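Local coordinates for protein amidohydrolase (Xanthomonas campestris pv. campestris, PDB 4DZH) that probably deaminates adenosine-type nucleosides such as 5'-methylthioadenosine by hydrolysis, as a zinc-binding amidohydrolase with a TIM-barrel fold, at residues V206-E212 with R250-L256; D219-V225 with D259-A263. One frame throughout, in Å; residues are numbered along the deposited sequence. Where two conformers were deposited one is given.

Interaction 1 of 2, residues V206-E212 with R250-L256; sequences VNDANFE and RLDRLGL
Arg250 reaches Asp208 because its CG swings anti to the backbone N (chi1 164°) and the chain then runs straight out to NE, while the Asp208 carboxylate, turned back beside its own backbone N (chi1 -79°), comes to meet it. The guanidinium takes hold side-on: NE and NH2 both donate to Asp208 OD1, NH2 at 2.7 Å, and the two flat groups lie nearly coplanar. The same NH2 also gives a straighter bond to Val206 O, 2.9 Å away in the carbonyl plane, so one nitrogen bonds both the residue two places before the helix and the first helical residue. NH1 goes to Pro203 O, and Tyr243 adds a cation-pi contact. Arg253 comes to the other carboxylate oxygen from above its plane, NH1 to Asp208 OD2 at 3.2 Å; its NE is held by Gln245.

In the TIM-barrel fold these are two outer helices, 208-221 and 247-254, whose segments cross at -52°. Asn207 is the N-cap of the first, its OD1 accepting from Asn210 N, and Gly255 ends the second in a Schellman motif.

Next to the salt bridges, the Phe211 ring packs among leucines. Leu251 CD2 sits over one ring face, 3.9 Å from the centroid, a CH-pi contact, and Val206 CG1 lies over the opposite face. Arg250 NH2 stands at the ring edge. Leu254 CD1 packs on Phe211 CB, and Leu256, modelled in two positions, probably also touches the ring.

Interaction 2 of 2, residues D219-V225 with D259-A263; sequences DQLDMPV and DRLIA. With ZN (zinc ion), chain H.
Arg260 and Asp222 meet with their flat groups steeply turned: the carboxylate and guanidinium planes stand 77° apart and the side chains cross at about a right angle. One oxygen does the work. Asp222 OD1 lies at the guanidinium edge, in its plane, and takes a bond from Arg260 NH1 at 3.2 Å on the anti side of the carboxylate, with a weak second one from NH2. The arginine chain is extended from CG to NE, which lays it alongside the backbone of 219-223. NH1 also makes a weak, bent bond to Met223 O, while Asp219 N lies over a face of the guanidinium. Asp219 OD1, 4.2 Å from Arg260 NH2, is too far for a salt bridge but probably adds to the negative surroundings.

Asp222 has positive phi and is the C-prime residue of the Schellman motif that ends helix 208-221. Just before it, Leu221 O binds a zinc ion at 2.2 Å, together with His185 and three waters, one of which donates to Asp222 O.

Further along, the backbones pair. Val225 N donates to Arg260 O at 2.8 Å, and Ile262 N to Val225 O at 2.8 Å, both nearly straight. Val225 and Leu261 point to the same face of the sheet, Val225 CG1 and Leu261 CD1 being 4.2 Å apart, while Ile262 CD1 reaches Pro224 CB at 4.0 Å.

This is the start of two neighbouring parallel strands, 225-229 and 261-265, in the beta/alpha barrel characteristic of amidohydrolases, whose metal ligand His228 lies on the first of them.

From the N terminus the chain enters helix 208-221 at 206-212, leaves it through 219-225 into strand 225-229, then passes helices 233-243 and 247-254 before strand 261-265. Interaction 1 closes the loop from 212 to 250, and interaction 2 the one from 225 to 259. The segments alternate, so the two loops cross rather than nest. Interaction 1 ties the opening turn of helix 208-221 to helix 247-254; interaction 2 joins the other end of that helix and the following strand to the next strand. Their centres lie 13 Å apart, and they touch where Leu256 O meets Leu261 CD2, at the connection between helix 247-254 and strand 261-265.

Interaction 1 of 2, residues V206-E212 with R250-L256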
loop_
_atom_site.group_PDB
_atom_site.type_symbol
_atom_site.label_atom_id
_atom_site.label_comp_id
_atom_site.label_asym_id
_atom_site.label_seq_id
_atom_site.Cartn_x
_atom_site.Cartn_y
_atom_site.Cartn_z
ATOM N N VAL A 206 13.606 -30.164 -1.623
ATOM C CA VAL A 206 12.904 -31.285 -2.210
ATOM C C VAL A 206 13.895 -32.014 -3.117
ATOM O O VAL A 206 14.390 -31.445 -4.094
ATOM C CB VAL A 206 11.667 -30.854 -3.029
ATOM C CG1 VAL A 206 11.022 -32.052 -3.727
ATOM C CG2 VAL A 206 10.638 -30.141 -2.140
ATOM N N ASN A 207 14.173 -33.279 -2.802
ATOM C CA ASN A 207 15.167 -34.004 -3.586
ATOM C C ASN A 207 14.633 -34.504 -4.946
ATOM O O ASN A 207 13.436 -34.432 -5.209
ATOM C CB ASN A 207 15.839 -35.094 -2.745
ATOM C CG ASN A 207 14.884 -36.239 -2.342
ATOM O OD1 ASN A 207 13.852 -36.475 -2.973
ATOM N ND2 ASN A 207 15.256 -36.969 -1.288
ATOM N N ASP A 208 15.518 -34.969 -5.825
ATOM C CA ASP A 208 15.098 -35.407 -7.156
ATOM C C ASP A 208 14.018 -36.512 -7.145
ATOM O O ASP A 208 13.103 -36.516 -7.978
ATOM C CB ASP A 208 16.311 -35.942 -7.917
ATOM C CG ASP A 208 17.163 -34.832 -8.490
ATOM O OD1 ASP A 208 16.855 -33.640 -8.201
ATOM O OD2 ASP A 208 18.132 -35.129 -9.239
ATOM N N ALA A 209 14.152 -37.484 -6.233
ATOM C CA ALA A 209 13.198 -38.581 -6.122
ATOM C C ALA A 209 11.806 -38.099 -5.706
ATOM O O ALA A 209 10.811 -38.562 -6.247
ATOM C CB ALA A 209 13.726 -39.622 -5.151
ATOM N N ASN A 210 11.754 -37.172 -4.751
ATOM C CA ASN A 210 10.489 -36.572 -4.346
ATOM C C ASN A 210 9.860 -35.749 -5.475
ATOM O O ASN A 210 8.636 -35.755 -5.646
ATOM C CB ASN A 210 10.667 -35.736 -3.078
ATOM C CG ASN A 210 10.708 -36.607 -1.831
ATOM O OD1 ASN A 210 10.218 -37.739 -1.848
ATOM N ND2 ASN A 210 11.278 -36.086 -0.753
ATOM N N PHE A 211 10.699 -35.071 -6.265
ATOM C CA PHE A 211 10.192 -34.278 -7.391
ATOM C C PHE A 211 9.645 -35.224 -8.452
ATOM O O PHE A 211 8.613 -34.965 -9.086
ATOM C CB PHE A 211 11.288 -33.364 -7.990
ATOM C CG PHE A 211 11.256 -31.966 -7.452
ATOM C CD1 PHE A 211 10.062 -31.230 -7.383
ATOM C CD2 PHE A 211 12.416 -31.384 -6.997
ATOM C CE1 PHE A 211 10.065 -29.937 -6.879
ATOM C CE2 PHE A 211 12.426 -30.110 -6.501
ATOM C CZ PHE A 211 11.239 -29.372 -6.447
ATOM N N GLU A 212 10.326 -36.353 -8.649
ATOM C CA GLU A 212 9.852 -37.324 -9.606
ATOM C C GLU A 212 8.483 -37.867 -9.179
ATOM O O GLU A 212 7.591 -38.078 -10.008
ATOM C CB GLU A 212 10.854 -38.474 -9.713
ATOM C CG GLU A 212 10.295 -39.760 -10.342
ATOM C CD GLU A 212 9.649 -39.556 -11.720
ATOM O OE1 GLU A 212 9.811 -38.492 -12.350
ATOM O OE2 GLU A 212 8.952 -40.481 -12.164
ATOM N N ARG A 250 17.131 -27.647 -13.808
ATOM C CA ARG A 250 16.916 -28.908 -13.096
ATOM C C ARG A 250 15.448 -29.356 -13.069
ATOM O O ARG A 250 15.146 -30.522 -13.294
ATOM C CB ARG A 250 17.468 -28.842 -11.677
ATOM C CG ARG A 250 16.964 -29.945 -10.749
ATOM C CD ARG A 250 17.593 -29.820 -9.352
ATOM N NE ARG A 250 17.089 -30.852 -8.464
ATOM C CZ ARG A 250 16.439 -30.604 -7.335
ATOM N NH1 ARG A 250 16.248 -29.344 -6.970
ATOM N NH2 ARG A 250 15.970 -31.612 -6.579
ATOM N N LEU A 251 14.525 -28.442 -12.771
ATOM C CA LEU A 251 13.110 -28.793 -12.786
ATOM C C LEU A 251 12.647 -29.193 -14.185
ATOM O O LEU A 251 11.799 -30.072 -14.338
ATOM C CB LEU A 251 12.276 -27.606 -12.312
ATOM C CG LEU A 251 12.440 -27.154 -10.844
ATOM C CD1 LEU A 251 11.832 -25.783 -10.619
ATOM C CD2 LEU A 251 11.834 -28.147 -9.866
ATOM N N ASP A 252 13.221 -28.551 -15.201
ATOM C CA ASP A 252 12.915 -28.884 -16.596
ATOM C C ASP A 252 13.336 -30.334 -16.900
ATOM O O ASP A 252 12.571 -31.098 -17.470
ATOM C CB ASP A 252 13.591 -27.885 -17.545
ATOM C CG ASP A 252 13.243 -28.128 -19.019
ATOM O OD1 ASP A 252 12.350 -28.950 -19.282
ATOM O OD2 ASP A 252 13.845 -27.480 -19.912
ATOM N N ARG A 253 14.544 -30.709 -16.488
ATOM C CA ARG A 253 15.010 -32.069 -16.699
ATOM C C ARG A 253 14.202 -33.072 -15.853
ATOM O O ARG A 253 14.009 -34.211 -16.261
ATOM C CB ARG A 253 16.520 -32.177 -16.443
ATOM C CG ARG A 253 16.918 -32.374 -14.980
ATOM C CD ARG A 253 18.327 -32.970 -14.785
ATOM N NE ARG A 253 18.887 -32.509 -13.514
ATOM C CZ ARG A 253 18.687 -33.103 -12.335
ATOM N NH1 ARG A 253 17.958 -34.212 -12.248
ATOM N NH2 ARG A 253 19.232 -32.580 -11.236
ATOM N N LEU A 254 13.698 -32.642 -14.692
ATOM C CA LEU A 254 12.855 -33.499 -13.861
ATOM C C LEU A 254 11.423 -33.629 -14.406
ATOM O O LEU A 254 10.642 -34.445 -13.916
ATOM C CB LEU A 254 12.818 -33.005 -12.396
ATOM C CG LEU A 254 14.153 -33.138 -11.645
ATOM C CD1 LEU A 254 14.137 -32.373 -10.340
ATOM C CD2 LEU A 254 14.471 -34.641 -11.419
ATOM N N GLY A 255 11.094 -32.831 -15.420
ATOM C CA GLY A 255 9.777 -32.858 -16.033
ATOM C C GLY A 255 8.714 -32.045 -15.312
ATOM O O GLY A 255 7.523 -32.341 -15.409
ATOM N N LEU A 256 9.136 -31.017 -14.584
ATOM C CA LEU A 256 8.178 -30.220 -13.811
ATOM C C LEU A 256 7.801 -28.870 -14.392
ATOM O O LEU A 256 6.957 -28.169 -13.821
ATOM C CB LEU A 256 8.642 -30.065 -12.369
ATOM C CG LEU A 256 8.170 -31.302 -11.605
ATOM C CD1 LEU A 256 9.305 -32.281 -11.368
ATOM C CD2 LEU A 256 7.454 -30.924 -10.315
HETATM O O HOH W 1 11.405 -36.745 -12.839
#

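Interaction 2 of 2, residues D219-V225 with D259-A263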
loop_
_atom_site.group_PDB
_atom_site.type_symbol
_atom_site.label_atom_id
_atom_site.label_comp_id
_atom_site.label_asym_id
_atom_site.label_seq_id
_atom_site.Cartn_x
_atom_site.Cartn_y
_atom_site.Cartn_z
ATOM N N ASP A 219 0.263 -35.900 -12.550
ATOM C CA ASP A 219 -0.370 -36.375 -13.783
ATOM C C ASP A 219 -1.445 -37.427 -13.484
ATOM O O ASP A 219 -2.573 -37.306 -13.951
ATOM C CB ASP A 219 0.679 -36.935 -14.753
ATOM C CG ASP A 219 0.058 -37.691 -15.937
ATOM O OD1 ASP A 219 -0.530 -37.031 -16.829
ATOM O OD2 ASP A 219 0.169 -38.944 -15.979
ATOM N N GLN A 220 -1.113 -38.427 -12.672
ATOM C CA GLN A 220 -2.069 -39.481 -12.304
ATOM C C GLN A 220 -3.362 -38.979 -11.646
ATOM O O GLN A 220 -4.458 -39.477 -11.932
ATOM C CB GLN A 220 -1.389 -40.482 -11.369
ATOM C CG GLN A 220 -2.281 -41.593 -10.839
ATOM C CD GLN A 220 -1.558 -42.492 -9.842
ATOM O OE1 GLN A 220 -0.409 -42.896 -10.061
ATOM N NE2 GLN A 220 -2.226 -42.801 -8.736
ATOM N N LEU A 221 -3.235 -38.027 -10.725
ATOM C CA LEU A 221 -4.399 -37.589 -9.947
ATOM C C LEU A 221 -4.971 -36.289 -10.481
ATOM O O LEU A 221 -5.972 -35.776 -9.950
ATOM C CB LEU A 221 -4.031 -37.404 -8.476
ATOM C CG LEU A 221 -3.362 -38.596 -7.810
ATOM C CD1 LEU A 221 -2.808 -38.184 -6.459
ATOM C CD2 LEU A 221 -4.346 -39.784 -7.668
ATOM N N ASP A 222 -4.335 -35.748 -11.518
ATOM C CA ASP A 222 -4.781 -34.503 -12.147
ATOM C C ASP A 222 -4.797 -33.317 -11.153
ATOM O O ASP A 222 -5.865 -32.760 -10.809
ATOM C CB ASP A 222 -6.147 -34.687 -12.815
ATOM C CG ASP A 222 -6.540 -33.495 -13.675
ATOM O OD1 ASP A 222 -5.627 -32.823 -14.207
ATOM O OD2 ASP A 222 -7.763 -33.241 -13.818
ATOM N N MET A 223 -3.589 -32.975 -10.691
ATOM C CA MET A 223 -3.381 -31.890 -9.726
ATOM C C MET A 223 -2.317 -30.880 -10.221
ATOM O O MET A 223 -1.341 -31.235 -10.871
ATOM C CB MET A 223 -2.986 -32.460 -8.345
ATOM C CG MET A 223 -4.070 -33.230 -7.596
ATOM S SD MET A 223 -3.301 -34.337 -6.397
ATOM C CE MET A 223 -2.862 -33.109 -5.153
ATOM N N PRO A 224 -2.489 -29.588 -9.906
ATOM C CA PRO A 224 -1.413 -28.627 -10.172
ATOM C C PRO A 224 -0.218 -28.831 -9.229
ATOM O O PRO A 224 -0.356 -29.576 -8.245
ATOM C CB PRO A 224 -2.088 -27.276 -9.881
ATOM C CG PRO A 224 -3.544 -27.545 -10.015
ATOM C CD PRO A 224 -3.736 -28.924 -9.498
ATOM N N VAL A 225 0.922 -28.215 -9.549
ATOM C CA VAL A 225 2.131 -28.265 -8.726
ATOM C C VAL A 225 2.488 -26.837 -8.297
ATOM O O VAL A 225 2.809 -26.020 -9.122
ATOM C CB VAL A 225 3.298 -28.915 -9.527
ATOM C CG1 VAL A 225 4.567 -28.923 -8.711
ATOM C CG2 VAL A 225 2.905 -30.332 -9.962
ATOM N N ASP A 259 2.239 -27.250 -18.110
ATOM C CA ASP A 259 0.986 -26.536 -17.820
ATOM C C ASP A 259 0.330 -26.897 -16.480
ATOM O O ASP A 259 -0.834 -26.543 -16.247
ATOM C CB ASP A 259 -0.040 -26.646 -18.952
ATOM C CG ASP A 259 -0.443 -28.080 -19.260
ATOM O OD1 ASP A 259 -0.095 -29.006 -18.489
ATOM O OD2 ASP A 259 -1.146 -28.274 -20.277
ATOM N N ARG A 260 1.072 -27.587 -15.615
ATOM C CA ARG A 260 0.628 -27.818 -14.236
ATOM C C ARG A 260 1.367 -26.939 -13.221
ATOM O O ARG A 260 0.976 -26.894 -12.056
ATOM C CB ARG A 260 0.848 -29.255 -13.813
ATOM C CG ARG A 260 0.028 -30.277 -14.571
ATOM C CD ARG A 260 0.197 -31.681 -13.965
ATOM N NE ARG A 260 -0.606 -32.664 -14.684
ATOM C CZ ARG A 260 -1.930 -32.775 -14.566
ATOM N NH1 ARG A 260 -2.603 -31.955 -13.762
ATOM N NH2 ARG A 260 -2.587 -33.712 -15.255
ATOM N N LEU A 261 2.441 -26.286 -13.638
ATOM C CA LEU A 261 3.334 -25.599 -12.698
ATOM C C LEU A 261 2.866 -24.204 -12.350
ATOM O O LEU A 261 2.698 -23.362 -13.226
ATOM C CB LEU A 261 4.763 -25.501 -13.242
ATOM C CG LEU A 261 5.841 -24.894 -12.324
ATOM C CD1 LEU A 261 5.968 -25.659 -10.977
ATOM C CD2 LEU A 261 7.223 -24.787 -13.016
ATOM N N ILE A 262 2.708 -23.960 -11.056
ATOM C CA ILE A 262 2.498 -22.614 -10.540
ATOM C C ILE A 262 3.801 -22.185 -9.878
ATOM O O ILE A 262 4.134 -22.673 -8.786
ATOM C CB ILE A 262 1.358 -22.610 -9.488
ATOM C CG1 ILE A 262 0.106 -23.324 -10.011
ATOM C CG2 ILE A 262 1.079 -21.169 -9.044
ATOM C CD1 ILE A 262 -0.966 -23.604 -8.916
ATOM N N ALA A 263 4.561 -21.302 -10.532
ATOM C CA ALA A 263 5.891 -20.945 -10.068
ATOM C C ALA A 263 5.830 -19.647 -9.289
ATOM O O ALA A 263 5.547 -18.585 -9.848
ATOM C CB ALA A 263 6.833 -20.776 -11.273
HETATM ZN ZN ZN H . -8.008 -36.114 -9.246
HETATM O O HOH W 2 -8.032 -33.964 -9.414
HETATM O O HOH W 3 -10.050 -35.616 -9.069
HETATM O O HOH W 4 -8.139 -38.115 -10.195
#